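Protein of unknown function DUF574 (Streptomyces avermitilis, PDB 3GIW) is of unknown function but probably acts as an S-adenosylmethionine-dependent methyltransferase with a Rossmann-like fold. Local coordinates at residues D29-G34 against V57-N62; V166-H171 against A197-T202. All blocks are in the same frame, centred on the assembly; numbering follows the deposited sequence.

Contact 1 (D29-G34 against V57-N62)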
# COMPACT_ATOMS: atom_id res chain seq x y z
N ASP A 29 2.46 -11.16 -4.54
CA ASP A 29 3.84 -11.55 -4.74
C ASP A 29 4.01 -12.56 -5.88
O ASP A 29 4.94 -12.42 -6.68
CB ASP A 29 4.44 -12.11 -3.44
CG ASP A 29 5.95 -12.08 -3.42
OD1 ASP A 29 6.53 -11.00 -3.58
OD2 ASP A 29 6.56 -13.15 -3.22
N TYR A 30 3.14 -13.56 -5.95
CA TYR A 30 3.14 -14.53 -7.06
C TYR A 30 3.08 -13.78 -8.39
O TYR A 30 3.92 -13.99 -9.28
CB TYR A 30 1.97 -15.50 -6.93
CG TYR A 30 1.75 -16.30 -8.18
CD1 TYR A 30 2.69 -17.22 -8.61
CD2 TYR A 30 0.61 -16.12 -8.95
CE1 TYR A 30 2.51 -17.94 -9.76
CE2 TYR A 30 0.39 -16.83 -10.10
CZ TYR A 30 1.36 -17.76 -10.51
OH TYR A 30 1.19 -18.49 -11.69
N ILE A 31 2.11 -12.89 -8.53
CA ILE A 31 1.90 -12.20 -9.81
C ILE A 31 3.07 -11.29 -10.20
O ILE A 31 3.38 -11.24 -11.38
CB ILE A 31 0.55 -11.44 -9.78
CG1 ILE A 31 -0.64 -12.39 -9.70
CG2 ILE A 31 0.43 -10.39 -10.94
CD1 ILE A 31 -0.92 -13.28 -10.94
N ILE A 32 3.72 -10.61 -9.26
CA ILE A 32 4.83 -9.70 -9.57
C ILE A 32 6.19 -10.42 -9.64
O ILE A 32 7.23 -9.75 -9.82
CB ILE A 32 4.92 -8.44 -8.68
CG1 ILE A 32 5.32 -8.78 -7.25
CG2 ILE A 32 3.61 -7.63 -8.76
CD1 ILE A 32 5.69 -7.58 -6.43
N GLY A 33 6.20 -11.75 -9.50
CA GLY A 33 7.41 -12.55 -9.76
C GLY A 33 8.21 -12.97 -8.54
O GLY A 33 9.35 -13.43 -8.68
N GLY A 34 7.66 -12.80 -7.34
CA GLY A 34 8.34 -13.24 -6.12
C GLY A 34 8.13 -14.72 -5.87
O GLY A 34 7.52 -15.45 -6.68
N VAL A 57 0.30 -6.31 -15.11
CA VAL A 57 0.64 -4.93 -15.46
C VAL A 57 0.14 -4.01 -14.34
O VAL A 57 0.86 -3.14 -13.85
CB VAL A 57 0.03 -4.55 -16.84
CG1 VAL A 57 0.09 -3.06 -17.08
CG2 VAL A 57 0.76 -5.32 -17.98
N HIS A 58 -1.09 -4.24 -13.91
CA HIS A 58 -1.70 -3.49 -12.79
C HIS A 58 -0.89 -3.62 -11.48
O HIS A 58 -0.57 -2.62 -10.82
CB HIS A 58 -3.16 -3.98 -12.62
CG HIS A 58 -3.80 -3.75 -11.29
ND1 HIS A 58 -4.46 -2.57 -10.97
CD2 HIS A 58 -3.95 -4.57 -10.23
CE1 HIS A 58 -4.95 -2.70 -9.75
NE2 HIS A 58 -4.64 -3.89 -9.26
N MSE A 59 -0.50 -4.84 -11.13
CA MSE A 59 0.17 -5.07 -9.85
C MSE A 59 1.61 -4.49 -9.91
O MSE A 59 2.05 -3.85 -8.95
CB MSE A 59 0.09 -6.56 -9.49
CG MSE A 59 -1.31 -6.97 -9.07
SE MSE A 59 -1.41 -8.76 -8.43
CE MSE A 59 -2.95 -8.57 -7.27
N ARG A 60 2.31 -4.66 -11.03
CA ARG A 60 3.62 -4.06 -11.18
C ARG A 60 3.54 -2.51 -11.15
O ARG A 60 4.39 -1.84 -10.52
CB ARG A 60 4.27 -4.63 -12.44
CG ARG A 60 4.63 -6.13 -12.29
CD ARG A 60 5.05 -6.83 -13.59
NE ARG A 60 6.19 -7.73 -13.38
CZ ARG A 60 6.16 -9.06 -13.22
NH1 ARG A 60 5.03 -9.75 -13.22
NH2 ARG A 60 7.30 -9.72 -13.04
N ALA A 61 2.51 -1.94 -11.78
CA ALA A 61 2.36 -0.51 -11.79
C ALA A 61 2.09 0.05 -10.39
O ALA A 61 2.52 1.16 -10.05
CB ALA A 61 1.20 -0.07 -12.76
N ASN A 62 1.36 -0.68 -9.57
CA ASN A 62 1.14 -0.25 -8.19
C ASN A 62 2.45 -0.22 -7.40
O ASN A 62 2.73 0.75 -6.68
CB ASN A 62 0.11 -1.14 -7.50
CG ASN A 62 -0.04 -0.80 -6.02
OD1 ASN A 62 -0.75 0.13 -5.68
ND2 ASN A 62 0.69 -1.51 -5.17
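The end of helix 24-31 comes up against the flank of helix 55-75, with the CA atoms of Ile-32 and Arg-60 only 6.0 Å apart. There the chain turns away through a Schellman motif: Gly-33 takes a positive phi of 100°, Gly-33 N bonds back to Tyr-30 O, and Gly-34 N reaches Asp-29 O at 2.8 Å. Glycine suits this place, since a CB would press on the carbonyl oxygen before it. Ile-31 sets its branch against selenomethionine Met-59, its CG2 lying 3.5 Å from the Met-59 SE in the conformer described, and the two side chains cross at about a right angle. Ile-32 uses its short branch: with CG1 between backbone N and carbonyl carbon (chi1 69°), CG2 is left to meet Met-59 CB at 3.8 Å and the CG of Arg-60 at 4.0 Å. Ile-32 also lies beside Tyr-28, which, like Asn-62 in segment 57-62, binds S-adenosyl-L-homocysteine. Long and flexible, Arg-60 then bends at chi3 and, in the conformer described, one of two, carries its guanidinium to the helix end. Arg-60 NH1 comes within 2.9 Å of Ile-31 O, while Ile-32 O sits over one face of the group, too poorly angled for a hydrogen bond to NH2. A positive charge beside carbonyls at a helix C-terminus is likely to be favourable, so the contact probably couples apolar packing with charge attraction.

Contact 2 (V166-H171 against A197-T202)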
# COMPACT_ATOMS: atom_id res chain seq x y z
N VAL A 166 -0.76 3.90 2.89
CA VAL A 166 -1.83 2.89 2.94
C VAL A 166 -2.02 2.45 1.47
O VAL A 166 -2.88 2.98 0.77
CB VAL A 166 -3.14 3.43 3.57
CG1 VAL A 166 -4.13 2.30 3.74
CG2 VAL A 166 -2.85 4.09 4.95
N ILE A 167 -1.16 1.53 1.04
CA ILE A 167 -0.98 1.18 -0.37
C ILE A 167 -1.43 -0.26 -0.64
O ILE A 167 -1.04 -1.20 0.04
CB ILE A 167 0.49 1.41 -0.76
CG1 ILE A 167 0.83 2.90 -0.58
CG2 ILE A 167 0.72 0.93 -2.22
CD1 ILE A 167 2.28 3.32 -0.81
N ALA A 168 -2.34 -0.40 -1.61
CA ALA A 168 -2.80 -1.71 -2.06
C ALA A 168 -3.43 -2.52 -0.92
O ALA A 168 -3.24 -3.74 -0.80
CB ALA A 168 -1.63 -2.49 -2.75
N ILE A 169 -4.19 -1.84 -0.05
CA ILE A 169 -4.85 -2.50 1.09
C ILE A 169 -6.31 -2.10 1.32
O ILE A 169 -7.14 -2.92 1.72
CB ILE A 169 -4.05 -2.27 2.41
CG1 ILE A 169 -4.83 -2.86 3.60
CG2 ILE A 169 -3.80 -0.81 2.65
CD1 ILE A 169 -3.99 -3.07 4.83
N VAL A 170 -6.66 -0.84 1.05
CA VAL A 170 -7.92 -0.33 1.52
C VAL A 170 -9.15 -0.99 0.87
O VAL A 170 -10.27 -1.03 1.46
CB VAL A 170 -7.93 1.23 1.42
CG1 VAL A 170 -8.35 1.72 0.03
CG2 VAL A 170 -8.85 1.78 2.52
N HIS A 171 -8.98 -1.51 -0.34
CA HIS A 171 -10.10 -2.19 -1.02
C HIS A 171 -10.47 -3.52 -0.35
O HIS A 171 -11.50 -4.10 -0.67
CB HIS A 171 -9.79 -2.38 -2.51
CG HIS A 171 -8.34 -2.54 -2.79
ND1 HIS A 171 -7.53 -1.48 -3.14
CD2 HIS A 171 -7.53 -3.61 -2.66
CE1 HIS A 171 -6.29 -1.92 -3.30
NE2 HIS A 171 -6.26 -3.21 -3.01
N ALA A 197 -0.52 8.97 1.79
CA ALA A 197 -0.29 8.42 0.43
C ALA A 197 -1.09 7.12 0.34
O ALA A 197 -0.93 6.23 1.19
CB ALA A 197 1.18 8.14 0.15
N MSE A 198 -1.90 6.99 -0.70
CA MSE A 198 -2.72 5.81 -0.89
C MSE A 198 -2.78 5.37 -2.34
O MSE A 198 -2.76 6.15 -3.26
CB MSE A 198 -4.17 6.06 -0.44
CG MSE A 198 -4.32 6.57 1.01
SE MSE A 198 -6.21 6.67 1.51
CE MSE A 198 -6.59 4.78 1.51
N SER A 199 -2.97 4.06 -2.53
CA SER A 199 -3.50 3.53 -3.80
C SER A 199 -4.83 2.85 -3.49
O SER A 199 -4.94 2.06 -2.50
CB SER A 199 -2.52 2.64 -4.53
OG SER A 199 -2.23 1.47 -3.82
N ILE A 200 -5.84 3.11 -4.31
CA ILE A 200 -7.22 2.73 -4.08
C ILE A 200 -7.80 2.00 -5.31
O ILE A 200 -7.82 2.55 -6.42
CB ILE A 200 -8.06 4.01 -3.79
CG1 ILE A 200 -7.55 4.72 -2.52
CG2 ILE A 200 -9.56 3.71 -3.61
CD1 ILE A 200 -8.09 6.13 -2.28
N GLY A 201 -8.27 0.77 -5.10
CA GLY A 201 -8.76 -0.06 -6.21
C GLY A 201 -10.07 0.50 -6.78
O GLY A 201 -10.94 1.03 -6.03
N THR A 202 -10.21 0.45 -8.10
CA THR A 202 -11.38 0.94 -8.83
C THR A 202 -11.74 -0.01 -9.99
O THR A 202 -10.85 -0.61 -10.57
CB THR A 202 -11.16 2.36 -9.38
OG1 THR A 202 -12.32 2.77 -10.13
CG2 THR A 202 -9.92 2.43 -10.28
O HOH W 1 -4.86 1.14 -0.01
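Val-166 and Met-198 pair across two parallel neighbouring strands, 163-167 and 195-201, in a buried contact near the C-terminal end of strand 163-167. Val-166 N donates almost straight to Ala-197 O (2.9 Å, 172° at the hydrogen), whereas the return bond from Ser-199 N to Val-166 O is weak at 3.5 Å. Beyond Ile-167 the chains part, and a water replaces the missing backbone bonds: it donates to Val-166 O (2.8 Å) and Ser-199 O (2.7 Å) and accepts from Val-170 N (2.9 Å). The strands belong to a beta-alpha-beta crossover through helix 179-187, and the sheet order 3-2-1-4-5-7-6 is that of class I S-adenosylmethionine-dependent methyltransferases. From strand 195-201, the short side chain of Ser-199 reaches the loop after strand 163-167; with OG between backbone N and carbonyl carbon (chi1 64°), that oxygen accepts from Ala-168 N at 2.9 Å and also hydrogen-bonds to Asn-62, which binds S-adenosyl-L-homocysteine. Replacing it with an alanine would probably leave Ala-168 N and Asn-62 OD1 without this partner and the turn less firmly tied to the strand. Where Met-198 bends at its last torsion, CE comes to 3.8 Å from Val-170 CB, joining valine and selenomethionine in an apolar cluster with Phe-235. In the His-171 conformer described, one of two, Gly-201 N donates to ND1 from 30° out of the ring plane.

In the fold
Asn-62 joins the two contacts, whose centres are about 15 Å apart. It closes the 57-62 segment of contact 1, and its OD1 lies 2.7 Å from Ser-199 OG of contact 2, while its ND2 packs 3.5 Å from Ala-168 CB. No S-adenosyl-L-homocysteine is bound here, but another structure of this protein places it against Asn-62, so both contacts border the cofactor site: the side chain of Ile-32 is about 4 Å from that of Tyr-28, and the side chain of Val-166 about 4 Å from that of Met-140, both binding residues. His-58 NE2 and His-171 NE2, one from each contact, hydrogen-bond to unidentified ligand, probably from the crystallisation liquor.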